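Local coordinates for peptidyl tryptophan dihydroxylase (Pseudomonas putida, PDB 7CTQ), which probably uses FAD to dihydroxylate a peptidyl tryptophan, a step essential for making the tryptophylquinone cofactor of quinohemoprotein amine dehydrogenase, at residues A[11-23]-A[94-107]. Sequence-based numbering, arbitrary orientation.
With FAD (flavin-adenine dinucleotide), chain C.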
ATOM      1  N   LEU A  11       1.349   1.475  16.721  1.00 45.38           N
ATOM      2  CA  LEU A  11       2.659   0.829  16.681  1.00 43.49           C
ATOM      3  C   LEU A  11       3.250   0.966  15.289  1.00 45.90           C
ATOM      4  O   LEU A  11       2.711   0.406  14.326  1.00 43.92           O
ATOM      5  CB  LEU A  11       2.571  -0.649  17.057  1.00 41.57           C
ATOM      6  CG  LEU A  11       1.650  -1.002  18.216  1.00 51.73           C
ATOM      7  CD1 LEU A  11       1.669  -2.502  18.479  1.00 52.54           C
ATOM      8  CD2 LEU A  11       2.053  -0.224  19.463  1.00 48.81           C
ATOM      9  N   GLY A  12       4.361   1.689  15.185  1.00 45.82           N
ATOM     10  CA  GLY A  12       5.042   1.865  13.915  1.00 52.45           C
ATOM     11  C   GLY A  12       4.785   3.223  13.292  1.00 56.38           C
ATOM     12  O   GLY A  12       3.634   3.682  13.221  1.00 45.73           O
ATOM     13  N   ALA A  13       5.849   3.878  12.831  1.00 54.80           N
ATOM     14  CA  ALA A  13       5.735   5.237  12.324  1.00 50.02           C
ATOM     15  C   ALA A  13       6.223   5.325  10.888  1.00 54.32           C
ATOM     16  O   ALA A  13       6.958   6.252  10.530  1.00 55.03           O
ATOM     17  CB  ALA A  13       6.511   6.215  13.210  1.00 58.82           C
ATOM     18  N   GLY A  14       5.826   4.369  10.057  1.00 47.54           N
ATOM     19  CA  GLY A  14       6.016   4.498   8.634  1.00 40.01           C
ATOM     20  C   GLY A  14       4.897   5.332   8.047  1.00 45.56           C
ATOM     21  O   GLY A  14       4.073   5.904   8.775  1.00 44.33           O
ATOM     22  N   PRO A  15       4.832   5.403   6.715  1.00 44.18           N
ATOM     23  CA  PRO A  15       3.755   6.182   6.077  1.00 39.22           C
ATOM     24  C   PRO A  15       2.364   5.837   6.590  1.00 45.63           C
ATOM     25  O   PRO A  15       1.545   6.739   6.817  1.00 45.10           O
ATOM     26  CB  PRO A  15       3.907   5.830   4.589  1.00 40.80           C
ATOM     27  CG  PRO A  15       5.282   5.301   4.443  1.00 41.65           C
ATOM     28  CD  PRO A  15       5.668   4.686   5.738  1.00 38.17           C
ATOM     29  N   ALA A  16       2.081   4.552   6.806  1.00 39.21           N
ATOM     30  CA  ALA A  16       0.721   4.151   7.143  1.00 37.23           C
ATOM     31  C   ALA A  16       0.361   4.520   8.580  1.00 37.53           C
ATOM     32  O   ALA A  16      -0.716   5.078   8.838  1.00 39.34           O
ATOM     33  CB  ALA A  16       0.557   2.649   6.908  1.00 44.25           C
ATOM     34  N   GLY A  17       1.227   4.183   9.538  1.00 38.81           N
ATOM     35  CA  GLY A  17       0.963   4.571  10.917  1.00 35.82           C
ATOM     36  C   GLY A  17       0.882   6.075  11.082  1.00 33.27           C
ATOM     37  O   GLY A  17      -0.031   6.593  11.744  1.00 42.62           O
ATOM     38  N   ALA A  18       1.816   6.802  10.455  1.00 45.46           N
ATOM     39  CA  ALA A  18       1.802   8.263  10.523  1.00 38.67           C
ATOM     40  C   ALA A  18       0.507   8.824   9.950  1.00 46.12           C
ATOM     41  O   ALA A  18      -0.144   9.677  10.571  1.00 39.55           O
ATOM     42  CB  ALA A  18       3.007   8.830   9.778  1.00 46.78           C
ATOM     43  N   ALA A  19       0.122   8.353   8.758  1.00 40.63           N
ATOM     44  CA  ALA A  19      -1.116   8.792   8.127  1.00 41.35           C
ATOM     45  C   ALA A  19      -2.310   8.587   9.048  1.00 35.10           C
ATOM     46  O   ALA A  19      -3.107   9.505   9.267  1.00 42.96           O
ATOM     47  CB  ALA A  19      -1.312   8.036   6.809  1.00 44.38           C
ATOM     48  N   THR A  20      -2.438   7.387   9.617  1.00 38.67           N
ATOM     49  CA  THR A  20      -3.583   7.075  10.466  1.00 36.90           C
ATOM     50  C   THR A  20      -3.621   7.976  11.696  1.00 36.91           C
ATOM     51  O   THR A  20      -4.676   8.525  12.052  1.00 33.69           O
ATOM     52  CB  THR A  20      -3.531   5.598  10.874  1.00 41.52           C
ATOM     53  OG1 THR A  20      -3.542   4.781   9.696  1.00 41.69           O
ATOM     54  CG2 THR A  20      -4.708   5.235  11.766  1.00 36.59           C
ATOM     55  N   ALA A  21      -2.471   8.138  12.351  1.00 38.21           N
ATOM     56  CA  ALA A  21      -2.355   9.012  13.518  1.00 44.52           C
ATOM     57  C   ALA A  21      -2.876  10.418  13.229  1.00 39.47           C
ATOM     58  O   ALA A  21      -3.664  10.977  14.006  1.00 42.05           O
ATOM     59  CB  ALA A  21      -0.894   9.068  13.969  1.00 37.92           C
ATOM     60  N   ILE A  22      -2.440  11.006  12.112  1.00 38.34           N
ATOM     61  CA  ILE A  22      -2.848  12.365  11.794  1.00 34.75           C
ATOM     62  C   ILE A  22      -4.338  12.414  11.502  1.00 44.31           C
ATOM     63  O   ILE A  22      -5.033  13.356  11.906  1.00 40.47           O
ATOM     64  CB  ILE A  22      -2.014  12.912  10.625  1.00 44.11           C
ATOM     65  CG1 ILE A  22      -0.541  12.956  11.033  1.00 46.14           C
ATOM     66  CG2 ILE A  22      -2.515  14.297  10.203  1.00 42.76           C
ATOM     67  CD1 ILE A  22       0.364  13.508   9.982  1.00 64.42           C
ATOM     68  N   GLY A  23      -4.858  11.390  10.819  1.00 37.19           N
ATOM     69  CA  GLY A  23      -6.289  11.334  10.584  1.00 38.37           C
ATOM     70  C   GLY A  23      -7.075  11.321  11.876  1.00 35.51           C
ATOM     71  O   GLY A  23      -8.113  11.980  11.993  1.00 39.76           O
ATOM     72  N   PHE A  94      13.508   9.839   5.544  1.00 79.84           N
ATOM     73  CA  PHE A  94      12.047   9.881   5.546  1.00 67.57           C
ATOM     74  C   PHE A  94      11.470   9.523   6.913  1.00 70.53           C
ATOM     75  O   PHE A  94      10.702  10.295   7.498  1.00 71.09           O
ATOM     76  CB  PHE A  94      11.517   8.935   4.470  1.00 70.24           C
ATOM     77  CG  PHE A  94      10.075   9.145   4.136  1.00 70.91           C
ATOM     78  CD1 PHE A  94       9.633  10.359   3.632  1.00 76.33           C
ATOM     79  CD2 PHE A  94       9.158   8.126   4.311  1.00 69.19           C
ATOM     80  CE1 PHE A  94       8.301  10.549   3.313  1.00 76.08           C
ATOM     81  CE2 PHE A  94       7.822   8.312   3.996  1.00 72.60           C
ATOM     82  CZ  PHE A  94       7.395   9.522   3.497  1.00 68.63           C
ATOM     83  N   ASP A  95      11.825   8.347   7.434  1.00 72.14           N
ATOM     84  CA  ASP A  95      11.208   7.876   8.674  1.00 74.68           C
ATOM     85  C   ASP A  95      11.595   8.757   9.854  1.00 76.55           C
ATOM     86  O   ASP A  95      10.756   9.057  10.713  1.00 73.63           O
ATOM     87  CB  ASP A  95      11.587   6.417   8.940  1.00 81.42           C
ATOM     88  CG  ASP A  95      11.396   5.529   7.717  1.00 83.01           C
ATOM     89  OD1 ASP A  95      10.501   5.832   6.896  1.00 79.71           O
ATOM     90  OD2 ASP A  95      12.139   4.534   7.576  1.00 80.69           O
ATOM     91  N   ARG A  96      12.861   9.173   9.922  1.00 88.05           N
ATOM     92  CA  ARG A  96      13.262  10.142  10.936  1.00 86.74           C
ATOM     93  C   ARG A  96      12.500  11.447  10.766  1.00 78.40           C
ATOM     94  O   ARG A  96      12.153  12.108  11.751  1.00 86.63           O
ATOM     95  CB  ARG A  96      14.772  10.379  10.872  1.00 99.87           C
ATOM     96  CG  ARG A  96      15.626   9.289  11.519  1.00104.45           C
ATOM     97  CD  ARG A  96      17.093   9.727  11.640  1.00108.49           C
ATOM     98  NE  ARG A  96      17.901   9.347  10.478  1.00104.50           N
ATOM     99  CZ  ARG A  96      18.421  10.209   9.606  1.00102.24           C
ATOM    100  NH1 ARG A  96      18.223  11.514   9.754  1.00 96.04           N
ATOM    101  NH2 ARG A  96      19.142   9.768   8.580  1.00 90.82           N
ATOM    102  N   ALA A  97      12.194  11.815   9.530  1.00 75.18           N
ATOM    103  CA  ALA A  97      11.457  13.047   9.305  1.00 74.21           C
ATOM    104  C   ALA A  97       9.964  12.910   9.585  1.00 80.07           C
ATOM    105  O   ALA A  97       9.310  13.913   9.887  1.00 83.38           O
ATOM    106  CB  ALA A  97      11.669  13.496   7.865  1.00 81.03           C
ATOM    107  N   LEU A  98       9.404  11.697   9.462  1.00 75.20           N
ATOM    108  CA  LEU A  98       7.987  11.493   9.750  1.00 78.63           C
ATOM    109  C   LEU A  98       7.645  11.877  11.181  1.00 73.10           C
ATOM    110  O   LEU A  98       6.530  12.340  11.450  1.00 68.32           O
ATOM    111  CB  LEU A  98       7.592  10.040   9.487  1.00 74.14           C
ATOM    112  CG  LEU A  98       7.365   9.613   8.029  1.00 70.92           C
ATOM    113  CD1 LEU A  98       7.106   8.109   7.918  1.00 59.81           C
ATOM    114  CD2 LEU A  98       6.232  10.407   7.386  1.00 68.96           C
ATOM    115  N   ARG A  99       8.587  11.706  12.109  1.00 69.65           N
ATOM    116  CA  ARG A  99       8.290  11.988  13.510  1.00 75.90           C
ATOM    117  C   ARG A  99       8.038  13.475  13.742  1.00 73.68           C
ATOM    118  O   ARG A  99       7.259  13.835  14.632  1.00 65.12           O
ATOM    119  CB  ARG A  99       9.434  11.495  14.396  1.00 68.46           C
ATOM    120  CG  ARG A  99      10.273  10.388  13.775  1.00 76.58           C
ATOM    121  CD  ARG A  99       9.448   9.147  13.502  1.00 76.82           C
ATOM    122  NE  ARG A  99       9.599   8.161  14.567  1.00 88.63           N
ATOM    123  CZ  ARG A  99      10.658   7.367  14.703  1.00 91.64           C
ATOM    124  NH1 ARG A  99      11.661   7.442  13.837  1.00 84.86           N
ATOM    125  NH2 ARG A  99      10.715   6.495  15.704  1.00 88.80           N
ATOM    126  N   ASP A 100       8.684  14.350  12.960  1.00 73.12           N
ATOM    127  CA  ASP A 100       8.457  15.789  13.092  1.00 74.06           C
ATOM    128  C   ASP A 100       7.018  16.145  12.747  1.00 71.05           C
ATOM    129  O   ASP A 100       6.362  16.909  13.466  1.00 67.95           O
ATOM    130  CB  ASP A 100       9.418  16.575  12.191  1.00 78.58           C
ATOM    131  CG  ASP A 100      10.875  16.241  12.446  1.00 87.23           C
ATOM    132  OD1 ASP A 100      11.156  15.530  13.439  1.00 82.82           O
ATOM    133  OD2 ASP A 100      11.739  16.672  11.645  1.00 86.19           O
ATOM    134  N   ASP A 101       6.514  15.603  11.636  1.00 75.81           N
ATOM    135  CA  ASP A 101       5.143  15.884  11.229  1.00 67.73           C
ATOM    136  C   ASP A 101       4.142  15.373  12.253  1.00 63.02           C
ATOM    137  O   ASP A 101       3.082  15.978  12.440  1.00 67.05           O
ATOM    138  CB  ASP A 101       4.868  15.271   9.860  1.00 69.45           C
ATOM    139  CG  ASP A 101       5.886  15.696   8.822  1.00 83.80           C
ATOM    140  OD1 ASP A 101       7.099  15.607   9.114  1.00 82.95           O
ATOM    141  OD2 ASP A 101       5.472  16.125   7.720  1.00 84.51           O
ATOM    142  N   LEU A 102       4.462  14.271  12.928  1.00 64.86           N
ATOM    143  CA  LEU A 102       3.571  13.766  13.965  1.00 62.35           C
ATOM    144  C   LEU A 102       3.543  14.706  15.169  1.00 64.63           C
ATOM    145  O   LEU A 102       2.466  15.109  15.632  1.00 53.35           O
ATOM    146  CB  LEU A 102       3.994  12.352  14.365  1.00 53.95           C
ATOM    147  CG  LEU A 102       3.758  11.290  13.279  1.00 63.19           C
ATOM    148  CD1 LEU A 102       4.595  10.035  13.524  1.00 58.04           C
ATOM    149  CD2 LEU A 102       2.271  10.938  13.167  1.00 46.42           C
ATOM    150  N   GLN A 103       4.721  15.086  15.676  1.00 62.03           N
ATOM    151  CA  GLN A 103       4.766  16.014  16.803  1.00 61.11           C
ATOM    152  C   GLN A 103       4.147  17.351  16.427  1.00 59.54           C
ATOM    153  O   GLN A 103       3.461  17.977  17.243  1.00 69.92           O
ATOM    154  CB  GLN A 103       6.203  16.187  17.292  1.00 58.71           C
ATOM    155  CG  GLN A 103       6.559  15.245  18.436  1.00 68.21           C
ATOM    156  CD  GLN A 103       8.037  15.257  18.798  1.00 74.97           C
ATOM    157  OE1 GLN A 103       8.905  15.348  17.927  1.00 80.50           O
ATOM    158  NE2 GLN A 103       8.330  15.160  20.093  1.00 68.84           N
ATOM    159  N   ARG A 104       4.335  17.786  15.180  1.00 62.96           N
ATOM    160  CA  ARG A 104       3.666  18.997  14.718  1.00 63.13           C
ATOM    161  C   ARG A 104       2.149  18.855  14.799  1.00 72.02           C
ATOM    162  O   ARG A 104       1.442  19.817  15.121  1.00 66.33           O
ATOM    163  CB  ARG A 104       4.106  19.318  13.291  1.00 66.84           C
ATOM    164  CG  ARG A 104       3.802  20.739  12.842  1.00 81.08           C
ATOM    165  CD  ARG A 104       4.964  21.346  12.059  1.00 79.34           C
ATOM    166  NE  ARG A 104       5.492  20.431  11.052  1.00 79.21           N
ATOM    167  CZ  ARG A 104       6.665  19.809  11.145  1.00 81.06           C
ATOM    168  NH1 ARG A 104       7.444  20.013  12.201  1.00 74.56           N
ATOM    169  NH2 ARG A 104       7.062  18.987  10.180  1.00 79.61           N
ATOM    170  N   ALA A 105       1.629  17.660  14.528  1.00 63.70           N
ATOM    171  CA  ALA A 105       0.189  17.436  14.566  1.00 58.32           C
ATOM    172  C   ALA A 105      -0.330  17.150  15.968  1.00 65.01           C
ATOM    173  O   ALA A 105      -1.530  16.891  16.130  1.00 64.55           O
ATOM    174  CB  ALA A 105      -0.188  16.282  13.633  1.00 60.49           C
ATOM    175  N   GLY A 106       0.528  17.185  16.980  1.00 58.99           N
ATOM    176  CA  GLY A 106       0.084  16.883  18.325  1.00 64.22           C
ATOM    177  C   GLY A 106       0.046  15.408  18.650  1.00 54.60           C
ATOM    178  O   GLY A 106      -0.847  14.962  19.381  1.00 68.11           O
ATOM    179  N   VAL A 107       0.990  14.633  18.124  1.00 57.67           N
ATOM    180  CA  VAL A 107       1.071  13.199  18.372  1.00 63.14           C
ATOM    181  C   VAL A 107       2.309  12.925  19.214  1.00 66.30           C
ATOM    182  O   VAL A 107       3.412  13.364  18.864  1.00 63.73           O
ATOM    183  CB  VAL A 107       1.119  12.396  17.059  1.00 57.13           C
ATOM    184  CG1 VAL A 107       1.315  10.909  17.352  1.00 50.54           C
ATOM    185  CG2 VAL A 107      -0.143  12.640  16.221  1.00 55.54           C
TER
HETATM  186  PA  FAD C 501       6.834   0.704   7.119  1.00 44.94           P
HETATM  187  O1A FAD C 501       7.156   1.818   6.202  1.00 40.84           O
HETATM  188  O2A FAD C 501       7.735  -0.509   6.934  1.00 47.92           O
HETATM  189  O5B FAD C 501       6.787   1.251   8.581  1.00 46.60           O
HETATM  190  C5B FAD C 501       6.895   0.372   9.717  1.00 44.08           C
HETATM  191  C4B FAD C 501       7.564   1.164  10.810  1.00 59.27           C
HETATM  192  O4B FAD C 501       7.492   0.418  12.047  1.00 61.30           O
HETATM  193  C3B FAD C 501       9.044   1.491  10.585  1.00 65.72           C
HETATM  194  O3B FAD C 501       9.333   2.807  11.051  1.00 68.73           O
HETATM  195  C2B FAD C 501       9.763   0.401  11.391  1.00 66.47           C
HETATM  196  O2B FAD C 501      11.034   0.815  11.891  1.00 74.80           O
HETATM  197  C1B FAD C 501       8.793   0.227  12.559  1.00 69.39           C
HETATM  198  N9A FAD C 501       8.839  -1.044  13.270  1.00 64.79           N
HETATM  199  C8A FAD C 501       9.024  -2.303  12.773  1.00 68.96           C
HETATM  200  N7A FAD C 501       9.003  -3.254  13.674  1.00 69.28           N
HETATM  201  C5A FAD C 501       8.823  -2.561  14.858  1.00 65.78           C
HETATM  202  C6A FAD C 501       8.734  -2.977  16.202  1.00 62.70           C
HETATM  203  N6A FAD C 501       8.817  -4.248  16.594  1.00 66.60           N
HETATM  204  N1A FAD C 501       8.545  -2.027  17.154  1.00 58.01           N
HETATM  205  C2A FAD C 501       8.460  -0.749  16.773  1.00 60.19           C
HETATM  206  N3A FAD C 501       8.533  -0.246  15.535  1.00 64.30           N
HETATM  207  C4A FAD C 501       8.712  -1.203  14.620  1.00 69.36           C
HETATM  208  N1  FAD C 501       7.480   1.593  -2.049  1.00 49.19           N
HETATM  209  C2  FAD C 501       7.641   2.658  -2.890  1.00 44.70           C
HETATM  210  O2  FAD C 501       6.862   3.612  -2.886  1.00 45.91           O
HETATM  211  N3  FAD C 501       8.708   2.684  -3.765  1.00 48.47           N
HETATM  212  C4  FAD C 501       9.678   1.712  -3.892  1.00 55.73           C
HETATM  213  O4  FAD C 501      10.592   1.852  -4.702  1.00 52.80           O
HETATM  214  C4X FAD C 501       9.501   0.583  -2.998  1.00 49.98           C
HETATM  215  N5  FAD C 501      10.372  -0.388  -3.057  1.00 50.47           N
HETATM  216  C5X FAD C 501      10.203  -1.468  -2.204  1.00 49.53           C
HETATM  217  C6  FAD C 501      11.120  -2.519  -2.259  1.00 48.79           C
HETATM  218  C7  FAD C 501      10.984  -3.632  -1.435  1.00 52.47           C
HETATM  219  C7M FAD C 501      11.994  -4.746  -1.518  1.00 43.83           C
HETATM  220  C8  FAD C 501       9.906  -3.701  -0.538  1.00 50.23           C
HETATM  221  C8M FAD C 501       9.735  -4.887   0.374  1.00 44.60           C
HETATM  222  C9  FAD C 501       8.993  -2.654  -0.478  1.00 46.80           C
HETATM  223  C9A FAD C 501       9.129  -1.546  -1.305  1.00 51.06           C
HETATM  224  N10 FAD C 501       8.222  -0.467  -1.261  1.00 48.02           N
HETATM  225  C10 FAD C 501       8.368   0.611  -2.111  1.00 47.96           C
HETATM  226  C1' FAD C 501       7.058  -0.517  -0.374  1.00 42.11           C
HETATM  227  C2' FAD C 501       7.167   0.372   0.854  1.00 47.80           C
HETATM  228  O2' FAD C 501       8.397   0.156   1.546  1.00 44.68           O
HETATM  229  C3' FAD C 501       5.993   0.052   1.777  1.00 44.22           C
HETATM  230  O3' FAD C 501       4.814   0.026   0.980  1.00 43.02           O
HETATM  231  C4' FAD C 501       5.767   1.027   2.927  1.00 47.88           C
HETATM  232  O4' FAD C 501       7.004   1.409   3.536  1.00 50.93           O
HETATM  233  C5' FAD C 501       4.837   0.433   3.959  1.00 38.49           C
HETATM  234  O5' FAD C 501       4.500   1.453   4.910  1.00 36.90           O
HETATM  235  P   FAD C 501       4.126   1.088   6.378  1.00 41.06           P
HETATM  236  O1P FAD C 501       2.891   0.176   6.310  1.00 39.11           O
HETATM  237  O2P FAD C 501       4.007   2.315   7.213  1.00 41.78           O
HETATM  238  O3P FAD C 501       5.351   0.200   6.857  1.00 42.53           O
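Leu98 and Leu102 both turn CG anti to their own carbonyl carbon (chi1 -78° and -69°), which carries their branched ends across to the helix beginning at Pro15. Leu102 CD2 lies 3.8 Å from Ala21 CB and also meets Ala18 CB; two alanines on this face let the leucine methyl come close to the backbone. Ile22 CG1 touches Leu102 CD2 and lies 4.2 Å from Ala105 CB. The axes of helices 15-23 and 94-104 run nearly parallel, 8° apart. Gly12, Gly14 and Gly17 are consistent with the GxGxxG turn of a Rossmann-type dinucleotide fold: Gly12 has a positive phi, a CB on Gly14 would strike FAD O5B, and one on Gly17 the carbonyl O of Gly12. At the helix start, Ala16 N donates to FAD O2P over 3.0 Å, while Leu98 CD1 covers Ala13 O at 3.2 Å, a buried carbonyl with no hydrogen-bond partner in the model. Pro15 suits the first turn, where an amide N-H would have no carbonyl one turn back to bond to; its CG meets the Phe94 ring edge, 4.0 Å from CE2. Losing the ring to an alanine here is likely to open a gap beside that edge and leave the turn next to the phosphate less stiff. Ala13 CB rests 3.9 Å from Arg99 NE, whose guanidinium bonds through NH1 to Trp37 O.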